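Local structure of glycoside hydrolase family 81 (Clostridium thermocellum, 6FOP) at residues Ser131-Phe136 and Lys257-Ala262; Phe224-Lys229 and Thr246-Val251; Asn613-Gln618 and Glu636-Glu641. The protein probably hydrolyses beta-1,3-glucans such as laminarin as a family 81 glycoside hydrolase of the cellulosome. All coordinates share one frame; numbering follows the deposited sequence. Where two conformers were deposited one is given.

Contact 1 of 3, residues Ser131-Phe136 and Lys257-Ala262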
loop_
_atom_site.group_PDB
_atom_site.type_symbol
_atom_site.label_atom_id
_atom_site.label_comp_id
_atom_site.label_asym_id
_atom_site.label_seq_id
_atom_site.Cartn_x
_atom_site.Cartn_y
_atom_site.Cartn_z
ATOM N N SER A 131 0.959 -14.701 10.424
ATOM C CA SER A 131 0.859 -15.978 11.130
ATOM C C SER A 131 2.249 -16.417 11.546
ATOM O O SER A 131 3.162 -16.388 10.743
ATOM C CB SER A 131 0.269 -17.077 10.261
ATOM O OG SER A 131 0.152 -18.279 10.996
ATOM N N PRO A 132 2.373 -16.993 12.748
ATOM C CA PRO A 132 3.644 -17.668 13.093
ATOM C C PRO A 132 3.727 -19.092 12.534
ATOM O O PRO A 132 4.747 -19.745 12.726
ATOM C CB PRO A 132 3.586 -17.694 14.626
ATOM C CG PRO A 132 2.161 -17.831 14.917
ATOM C CD PRO A 132 1.446 -16.982 13.894
ATOM N N TYR A 133 2.644 -19.574 11.921
ATOM C CA TYR A 133 2.573 -20.910 11.330
ATOM C C TYR A 133 2.809 -20.910 9.838
ATOM O O TYR A 133 2.548 -19.888 9.158
ATOM C CB TYR A 133 1.215 -21.535 11.539
ATOM C CG TYR A 133 0.833 -21.775 12.972
ATOM C CD1 TYR A 133 1.264 -22.943 13.648
ATOM C CD2 TYR A 133 0.007 -20.910 13.654
ATOM C CE1 TYR A 133 0.892 -23.184 14.954
ATOM C CE2 TYR A 133 -0.355 -21.138 14.971
ATOM C CZ TYR A 133 0.092 -22.298 15.621
ATOM O OH TYR A 133 -0.333 -22.511 16.925
ATOM N N ALA A 134 3.253 -22.060 9.310
ATOM C CA ALA A 134 3.112 -22.387 7.885
ATOM C C ALA A 134 2.548 -23.805 7.838
ATOM O O ALA A 134 2.876 -24.643 8.695
ATOM C CB ALA A 134 4.409 -22.287 7.111
ATOM N N TYR A 135 1.661 -24.041 6.885
ATOM C CA TYR A 135 0.868 -25.272 6.829
ATOM C C TYR A 135 1.140 -26.012 5.520
ATOM O O TYR A 135 1.265 -25.391 4.470
ATOM C CB TYR A 135 -0.620 -24.949 6.906
ATOM C CG TYR A 135 -1.021 -24.001 8.033
ATOM C CD1 TYR A 135 -1.151 -24.423 9.330
ATOM C CD2 TYR A 135 -1.253 -22.657 7.769
ATOM C CE1 TYR A 135 -1.520 -23.584 10.344
ATOM C CE2 TYR A 135 -1.622 -21.793 8.779
ATOM C CZ TYR A 135 -1.746 -22.220 10.062
ATOM O OH TYR A 135 -2.125 -21.341 11.063
ATOM N N PHE A 136 1.217 -27.352 5.599
ATOM C CA PHE A 136 1.606 -28.160 4.460
ATOM C C PHE A 136 0.734 -29.402 4.329
ATOM O O PHE A 136 0.325 -29.988 5.340
ATOM C CB PHE A 136 3.072 -28.614 4.597
ATOM C CG PHE A 136 4.064 -27.479 4.797
ATOM C CD1 PHE A 136 4.359 -27.014 6.061
ATOM C CD2 PHE A 136 4.667 -26.880 3.703
ATOM C CE1 PHE A 136 5.240 -25.950 6.244
ATOM C CE2 PHE A 136 5.545 -25.819 3.880
ATOM C CZ PHE A 136 5.833 -25.371 5.152
ATOM N N LYS A 257 -10.195 -25.079 18.300
ATOM C CA LYS A 257 -10.459 -24.343 17.074
ATOM C C LYS A 257 -10.116 -22.878 17.308
ATOM O O LYS A 257 -10.707 -22.212 18.147
ATOM C CB LYS A 257 -11.912 -24.483 16.615
ATOM C CG LYS A 257 -12.107 -23.952 15.198
ATOM C CD LYS A 257 -13.493 -24.201 14.649
ATOM C CE LYS A 257 -13.582 -23.680 13.236
ATOM N NZ LYS A 257 -14.929 -23.935 12.667
ATOM N N GLY A 258 -9.137 -22.414 16.568
ATOM C CA GLY A 258 -8.671 -21.036 16.625
ATOM C C GLY A 258 -7.357 -20.945 15.909
ATOM O O GLY A 258 -6.950 -21.867 15.235
ATOM N N THR A 259 -6.700 -19.799 16.045
ATOM C CA THR A 259 -5.340 -19.642 15.580
ATOM C C THR A 259 -4.679 -18.494 16.325
ATOM O O THR A 259 -5.300 -17.865 17.209
ATOM C CB THR A 259 -5.247 -19.488 14.043
ATOM O OG1 THR A 259 -3.898 -19.675 13.621
ATOM C CG2 THR A 259 -5.722 -18.135 13.547
ATOM N N ILE A 260 -3.387 -18.335 16.064
ATOM C CA ILE A 260 -2.600 -17.272 16.627
ATOM C C ILE A 260 -2.307 -16.305 15.483
ATOM O O ILE A 260 -1.718 -16.685 14.481
ATOM C CB ILE A 260 -1.287 -17.794 17.231
ATOM C CG1 ILE A 260 -1.544 -18.812 18.341
ATOM C CG2 ILE A 260 -0.453 -16.626 17.762
ATOM C CD1 ILE A 260 -0.298 -19.549 18.823
ATOM N N LEU A 261 -2.758 -15.063 15.633
ATOM C CA LEU A 261 -2.526 -13.996 14.625
ATOM C C LEU A 261 -1.471 -13.034 15.184
ATOM O O LEU A 261 -1.507 -12.682 16.358
ATOM C CB LEU A 261 -3.805 -13.266 14.260
ATOM C CG LEU A 261 -4.909 -14.130 13.657
ATOM C CD1 LEU A 261 -6.161 -13.273 13.502
ATOM C CD2 LEU A 261 -4.467 -14.674 12.307
ATOM N N ALA A 262 -0.540 -12.671 14.324
ATOM C CA ALA A 262 0.516 -11.727 14.633
ATOM C C ALA A 262 0.114 -10.403 13.952
ATOM O O ALA A 262 -0.157 -10.367 12.766
ATOM C CB ALA A 262 1.868 -12.218 14.118
HETATM O O HOH W 1 -2.220 -17.926 12.080
HETATM O O HOH W 2 -3.389 -22.337 13.255
#

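Contact 2 of 3, residues Phe224-Lys229 and Thr246-Val251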
loop_
_atom_site.group_PDB
_atom_site.type_symbol
_atom_site.label_atom_id
_atom_site.label_comp_id
_atom_site.label_asym_id
_atom_site.label_seq_id
_atom_site.Cartn_x
_atom_site.Cartn_y
_atom_site.Cartn_z
ATOM N N PHE A 224 -5.603 -25.334 10.213
ATOM C CA PHE A 224 -4.951 -24.837 9.000
ATOM C C PHE A 224 -5.769 -23.678 8.426
ATOM O O PHE A 224 -6.973 -23.796 8.224
ATOM C CB PHE A 224 -4.847 -25.953 7.962
ATOM C CG PHE A 224 -3.717 -26.933 8.198
ATOM C CD1 PHE A 224 -3.208 -27.204 9.465
ATOM C CD2 PHE A 224 -3.172 -27.603 7.105
ATOM C CE1 PHE A 224 -2.162 -28.106 9.629
ATOM C CE2 PHE A 224 -2.137 -28.491 7.281
ATOM C CZ PHE A 224 -1.631 -28.729 8.530
ATOM N N VAL A 225 -5.095 -22.555 8.153
ATOM C CA VAL A 225 -5.770 -21.404 7.551
ATOM C C VAL A 225 -6.030 -21.695 6.090
ATOM O O VAL A 225 -5.111 -21.978 5.342
ATOM C CB VAL A 225 -4.962 -20.112 7.729
ATOM C CG1 VAL A 225 -5.645 -18.975 6.979
ATOM C CG2 VAL A 225 -4.880 -19.769 9.200
ATOM N N THR A 226 -7.312 -21.643 5.702
ATOM C CA THR A 226 -7.739 -21.946 4.339
ATOM C C THR A 226 -8.310 -20.748 3.581
ATOM O O THR A 226 -8.523 -20.847 2.375
ATOM C CB THR A 226 -8.768 -23.095 4.333
ATOM O OG1 THR A 226 -9.825 -22.781 5.247
ATOM C CG2 THR A 226 -8.089 -24.378 4.784
ATOM N N ASP A 227 -8.495 -19.617 4.271
ATOM C CA ASP A 227 -8.912 -18.376 3.589
ATOM C C ASP A 227 -8.603 -17.221 4.533
ATOM O O ASP A 227 -8.578 -17.388 5.751
ATOM C CB ASP A 227 -10.402 -18.407 3.211
ATOM C CG ASP A 227 -10.775 -17.392 2.121
ATOM O OD1 ASP A 227 -9.906 -16.839 1.457
ATOM O OD2 ASP A 227 -11.990 -17.193 1.937
ATOM N N THR A 228 -8.378 -16.044 3.947
ATOM C CA THR A 228 -8.165 -14.810 4.689
ATOM C C THR A 228 -8.908 -13.684 3.952
ATOM O O THR A 228 -8.876 -13.612 2.708
ATOM C CB THR A 228 -6.679 -14.438 4.870
ATOM O OG1 THR A 228 -6.055 -14.228 3.601
ATOM C CG2 THR A 228 -5.941 -15.544 5.654
ATOM N N LYS A 229 -9.572 -12.833 4.736
ATOM C CA LYS A 229 -10.442 -11.776 4.197
ATOM C C LYS A 229 -10.378 -10.519 5.019
ATOM O O LYS A 229 -10.436 -10.570 6.256
ATOM C CB LYS A 229 -11.909 -12.264 4.196
ATOM C CG LYS A 229 -12.225 -13.397 3.236
ATOM C CD LYS A 229 -12.533 -12.909 1.819
ATOM C CE LYS A 229 -12.261 -13.986 0.768
ATOM N NZ LYS A 229 -10.776 -14.016 0.492
ATOM N N THR A 246 -10.272 -11.550 8.934
ATOM C CA THR A 246 -10.823 -12.876 9.279
ATOM C C THR A 246 -10.040 -13.971 8.585
ATOM O O THR A 246 -9.801 -13.911 7.384
ATOM C CB THR A 246 -12.313 -12.960 8.900
ATOM O OG1 THR A 246 -12.998 -11.860 9.508
ATOM C CG2 THR A 246 -12.934 -14.265 9.386
ATOM N N ALA A 247 -9.637 -14.978 9.372
ATOM C CA ALA A 247 -9.021 -16.194 8.865
ATOM C C ALA A 247 -10.019 -17.324 9.041
ATOM O O ALA A 247 -10.624 -17.459 10.099
ATOM C CB ALA A 247 -7.744 -16.499 9.630
ATOM N N GLU A 248 -10.197 -18.112 7.999
ATOM C CA GLU A 248 -10.971 -19.338 8.060
ATOM C C GLU A 248 -9.986 -20.452 8.395
ATOM O O GLU A 248 -8.952 -20.547 7.757
ATOM C CB GLU A 248 -11.605 -19.610 6.695
ATOM C CG GLU A 248 -12.371 -20.895 6.559
ATOM C CD GLU A 248 -12.741 -21.148 5.103
ATOM O OE1 GLU A 248 -11.887 -21.648 4.304
ATOM O OE2 GLU A 248 -13.878 -20.818 4.757
ATOM N N VAL A 249 -10.349 -21.332 9.328
ATOM C CA VAL A 249 -9.538 -22.512 9.622
ATOM C C VAL A 249 -10.292 -23.820 9.367
ATOM O O VAL A 249 -11.522 -23.907 9.536
ATOM C CB VAL A 249 -8.965 -22.500 11.044
ATOM C CG1 VAL A 249 -8.057 -21.307 11.265
ATOM C CG2 VAL A 249 -10.039 -22.551 12.106
ATOM N N SER A 250 -9.505 -24.811 8.913
ATOM C CA SER A 250 -9.972 -26.168 8.763
ATOM C C SER A 250 -9.191 -27.011 9.785
ATOM O O SER A 250 -7.954 -27.051 9.783
ATOM C CB SER A 250 -9.787 -26.585 7.304
ATOM O OG SER A 250 -10.527 -25.676 6.456
ATOM N N VAL A 251 -9.930 -27.644 10.686
ATOM C CA VAL A 251 -9.319 -28.370 11.791
ATOM C C VAL A 251 -8.943 -29.785 11.347
ATOM O O VAL A 251 -9.811 -30.627 11.070
ATOM C CB VAL A 251 -10.267 -28.433 12.992
ATOM C CG1 VAL A 251 -9.589 -29.168 14.147
ATOM C CG2 VAL A 251 -10.713 -27.035 13.424
HETATM O O HOH W 3 -11.720 -21.669 1.509
HETATM O O HOH W 4 -13.746 -19.483 2.167
HETATM O O HOH W 5 -13.099 -9.886 7.592
#

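Contact 3 of 3, residues Asn613-Gln618 and Glu636-Glu641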
loop_
_atom_site.group_PDB
_atom_site.type_symbol
_atom_site.label_atom_id
_atom_site.label_comp_id
_atom_site.label_asym_id
_atom_site.label_seq_id
_atom_site.Cartn_x
_atom_site.Cartn_y
_atom_site.Cartn_z
ATOM N N ASN A 613 17.822 21.714 -3.580
ATOM C CA ASN A 613 16.903 21.546 -4.674
ATOM C C ASN A 613 15.549 21.058 -4.136
ATOM O O ASN A 613 15.401 20.845 -2.928
ATOM C CB ASN A 613 17.486 20.642 -5.779
ATOM C CG ASN A 613 17.657 19.198 -5.365
ATOM O OD1 ASN A 613 17.654 18.856 -4.181
ATOM N ND2 ASN A 613 17.810 18.357 -6.350
ATOM N N TRP A 614 14.556 20.966 -5.012
ATOM C CA TRP A 614 13.160 20.727 -4.597
ATOM C C TRP A 614 12.740 21.625 -3.442
ATOM O O TRP A 614 12.028 21.221 -2.520
ATOM C CB TRP A 614 12.902 19.245 -4.287
ATOM C CG TRP A 614 12.842 18.373 -5.489
ATOM C CD1 TRP A 614 13.174 18.687 -6.780
ATOM C CD2 TRP A 614 12.416 16.990 -5.519
ATOM N NE1 TRP A 614 12.976 17.603 -7.597
ATOM C CE2 TRP A 614 12.541 16.545 -6.850
ATOM C CE3 TRP A 614 11.957 16.105 -4.553
ATOM C CZ2 TRP A 614 12.217 15.238 -7.241
ATOM C CZ3 TRP A 614 11.630 14.811 -4.935
ATOM C CH2 TRP A 614 11.773 14.391 -6.269
ATOM N N LYS A 615 13.151 22.905 -3.545
ATOM C CA LYS A 615 12.825 23.847 -2.476
ATOM C C LYS A 615 11.311 24.062 -2.358
ATOM O O LYS A 615 10.803 24.272 -1.256
ATOM C CB LYS A 615 13.465 25.208 -2.725
ATOM C CG LYS A 615 14.967 25.280 -2.507
ATOM C CD LYS A 615 15.441 26.717 -2.747
ATOM C CE LYS A 615 16.835 26.986 -2.219
ATOM N NZ LYS A 615 17.849 26.280 -3.038
ATOM N N ASP A 616 10.603 24.040 -3.501
ATOM C CA ASP A 616 9.130 24.134 -3.472
ATOM C C ASP A 616 8.485 23.025 -2.630
ATOM O O ASP A 616 7.700 23.298 -1.716
ATOM C CB ASP A 616 8.492 24.205 -4.863
ATOM C CG ASP A 616 8.962 23.131 -5.842
ATOM O OD1 ASP A 616 9.937 22.374 -5.575
ATOM O OD2 ASP A 616 8.322 23.036 -6.903
ATOM N N ILE A 617 8.859 21.779 -2.920
ATOM C CA ILE A 617 8.326 20.627 -2.184
ATOM C C ILE A 617 8.700 20.775 -0.707
ATOM O O ILE A 617 7.860 20.558 0.179
ATOM C CB ILE A 617 8.893 19.326 -2.741
ATOM C CG1 ILE A 617 8.585 19.134 -4.222
ATOM C CG2 ILE A 617 8.407 18.131 -1.945
ATOM C CD1 ILE A 617 7.150 19.173 -4.589
ATOM N N GLN A 618 9.968 21.132 -0.431
ATOM C CA GLN A 618 10.421 21.207 0.964
ATOM C C GLN A 618 9.775 22.339 1.729
ATOM O O GLN A 618 9.488 22.208 2.923
ATOM C CB GLN A 618 11.936 21.327 1.051
ATOM C CG GLN A 618 12.664 20.082 0.590
ATOM C CD GLN A 618 12.426 18.901 1.489
ATOM O OE1 GLN A 618 11.976 19.058 2.616
ATOM N NE2 GLN A 618 12.791 17.712 1.008
ATOM N N GLU A 636 10.211 33.377 -6.304
ATOM C CA GLU A 636 9.960 33.072 -7.703
ATOM C C GLU A 636 11.117 32.544 -8.483
ATOM O O GLU A 636 10.906 32.165 -9.641
ATOM C CB GLU A 636 9.571 34.354 -8.440
ATOM C CG GLU A 636 8.201 34.775 -8.076
ATOM C CD GLU A 636 7.622 35.820 -9.025
ATOM O OE1 GLU A 636 7.767 35.719 -10.284
ATOM O OE2 GLU A 636 6.897 36.661 -8.482
ATOM N N SER A 637 12.335 32.590 -7.945
ATOM C CA SER A 637 13.499 31.991 -8.640
ATOM C C SER A 637 13.459 30.483 -8.617
ATOM O O SER A 637 14.140 29.853 -9.410
ATOM C CB SER A 637 14.857 32.404 -8.013
ATOM O OG SER A 637 15.262 31.548 -6.896
ATOM N N ILE A 638 12.712 29.906 -7.691
ATOM C CA ILE A 638 12.647 28.453 -7.609
ATOM C C ILE A 638 12.014 27.895 -8.862
ATOM O O ILE A 638 10.922 28.310 -9.231
ATOM C CB ILE A 638 11.851 28.006 -6.364
ATOM C CG1 ILE A 638 12.551 28.465 -5.086
ATOM C CG2 ILE A 638 11.681 26.498 -6.346
ATOM C CD1 ILE A 638 11.700 28.358 -3.852
ATOM N N VAL A 639 12.703 26.996 -9.544
ATOM C CA VAL A 639 12.126 26.338 -10.708
ATOM C C VAL A 639 11.285 25.170 -10.172
ATOM O O VAL A 639 11.824 24.304 -9.496
ATOM C CB VAL A 639 13.226 25.820 -11.650
ATOM C CG1 VAL A 639 12.614 25.065 -12.819
ATOM C CG2 VAL A 639 14.058 26.998 -12.165
ATOM N N PRO A 640 9.970 25.160 -10.415
ATOM C CA PRO A 640 9.127 24.108 -9.842
ATOM C C PRO A 640 9.578 22.708 -10.180
ATOM O O PRO A 640 10.020 22.454 -11.307
ATOM C CB PRO A 640 7.746 24.385 -10.461
ATOM C CG PRO A 640 7.759 25.864 -10.692
ATOM C CD PRO A 640 9.157 26.150 -11.151
ATOM N N GLU A 641 9.455 21.813 -9.208
ATOM C CA GLU A 641 9.449 20.398 -9.499
ATOM C C GLU A 641 8.414 20.135 -10.616
ATOM O O GLU A 641 7.400 20.835 -10.721
ATOM C CB GLU A 641 9.194 19.590 -8.225
ATOM C CG GLU A 641 9.434 18.094 -8.382
ATOM C CD GLU A 641 8.302 17.320 -9.016
ATOM O OE1 GLU A 641 7.144 17.752 -8.884
ATOM O OE2 GLU A 641 8.589 16.285 -9.678
HETATM O O HOH W 6 12.079 22.726 -7.254
#

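Contact 1 of 3, residues Ser131-Phe136 and Lys257-Ala262
An ST turn at Ser131, leading into strand 133-139, meets Thr259 and Ile260 at the entrance to strand 260-263, an edge strand of a different sheet. Ser131 OG accepts the backbone N-H of Tyr133 at 3.0 Å, and no direct hydrogen bond crosses the contact; two waters make the polar link instead. One lies 2.6 Å from Ser131 OG and donates to both Thr259 OG1 and Ile260 O. The other accepts from Tyr135 OH and from Thr259 OG1, at 2.7 Å each, while sitting 3.6 Å above the plane of the Tyr133 ring, toward its rim. The Thr259 hydroxyl, turned opposite its own backbone N (chi1 -166°), thus joins both waters, as acceptor of one and donor to the other. Apolar contacts lie beside them, Ile260 CG2 4.0 Å from Pro132 CG and Ile260 CB 4.1 Å from Tyr133 CE2; Ile260 CD1 also meets Tyr133 OH in van der Waals contact at 3.5 Å. That hydroxyl is held by Tyr217 O of helix 211-220. Ile260 N is buried without a partner in the model. The ST turn of one antiparallel sheet is thus joined through waters to the edge strand of another, with helix 211-220 packed on both.

Contact 2 of 3, residues Phe224-Lys229 and Thr246-Val251
The Thr226 and Glu248 side chains meet across an antiparallel beta hairpin, strands 223-235 and 240-251, at a beta bulge: between the Val225-Val249 and Asp227-Glu248 pairs the register slips by one, adding Thr226 to its strand. With its hydroxyl lodged between backbone N and carbonyl carbon (chi1 52°), Thr226 aims OG1 at the glutamate, giving OE1 a short 2.5 Å bond on the anti lone pair, away from OE2. Glu248 gets there by an extended chain, CG opposite the backbone N. The backbone of Glu248 is held by two successive residues of the bulged strand, Thr226 N donating to Glu248 O at 2.8 Å and Glu248 N donating to Asp227 O. In the conformer given, Ser250 OG adds a longer bond to Thr226 OG1. Glu248 OE2 and Asp227 OD2 are 5.0 Å apart, with a water within hydrogen-bonding distance of both that may soften their like charges. In one of its two conformers only, Lys229 curls back along its own strand, NZ making a 3.1 Å salt bridge with Asp227 OD1. The face of Val225, Ala247 and Val249 is largely apolar; Thr228 shares it, its OG1 bonded to Ser108 OG and Phe110 N. There Val225 sets CG1 against Ala247 CB at 4.2 Å and CG2 obliquely against Val249 CG1 at 4.1 Å.

Contact 3 of 3, residues Asn613-Gln618 and Glu636-Glu641
Asp616 OD2 takes the backbone N-H of Glu641 at 2.8 Å on its syn side, 19° out of the carboxylate plane, in the one direct hydrogen bond between the two segments. The other oxygen, OD1, receives a water that also donates to Val639 O, so the carboxylate grips the loop at two points. Asp616 has its CG between backbone N and carbonyl carbon (chi1 50°), a setting that also brings OD1 to within a weak 2.9 Å bond of Ile617 N. Next to this, Glu641 lays CG over one face of the Trp614 indole, a CH-pi contact 3.9 Å from the centroid of the five-membered ring, with the carboxylate plane turned 78° from the ring. Its CB meets Ile617 CG1 at 4.1 Å. Ile638 packs on another side of Asp616, putting CD1 3.8 Å from Lys615 CB and CG2 against Asp616 N. Trp614 is the N-cap residue of helix 615-622, within the family 81 C-terminal domain, of the six-hairpin clan, consistent with an (alpha/alpha)6 barrel; 636-641 belongs to the loop between helices 627-633 and 646-659. Lying in the first turn of the helix, the Asp616 carboxylate is probably stabilised by the helix dipole and by the N-H groups it accepts. Further out, a bend at chi2 carries the Glu641 carboxylate away from the tryptophan, where OE1 accepts from Gly643 N and OE2 forms a salt bridge with Lys344. Trp614 also touches Ser571 and Glu572 of helix 570-575 and Leu579. Lys615 swings its ammonium away from the loop, NZ bonding Pro611 O, while Thr649 of helix 646-659 touches Asp616.

Contacts 1 and 2 are neighbours, centres about 9 Å apart, and contact 2 is nested along the chain inside the loop that contact 1 closes. They touch, among other places, where the Tyr135 and Phe224 rings meet, CD1 of Tyr135 lying 3.5 Å from CD1 of Phe224 with planes at about 40°, and where Lys257 CG packs on Val251 CG2 at 3.8 Å. Contact 3 stands apart on the other side of the chain's centre, its centre about 50 Å from that of contact 1 and about 51 Å from that of contact 2, the nearest atoms still about 33 and 35 Å away. There Gln618 packs on His574, a ligand of the bound nickel ion. In contact 2, the Thr228 side chain is about 11 Å from a calcium ion.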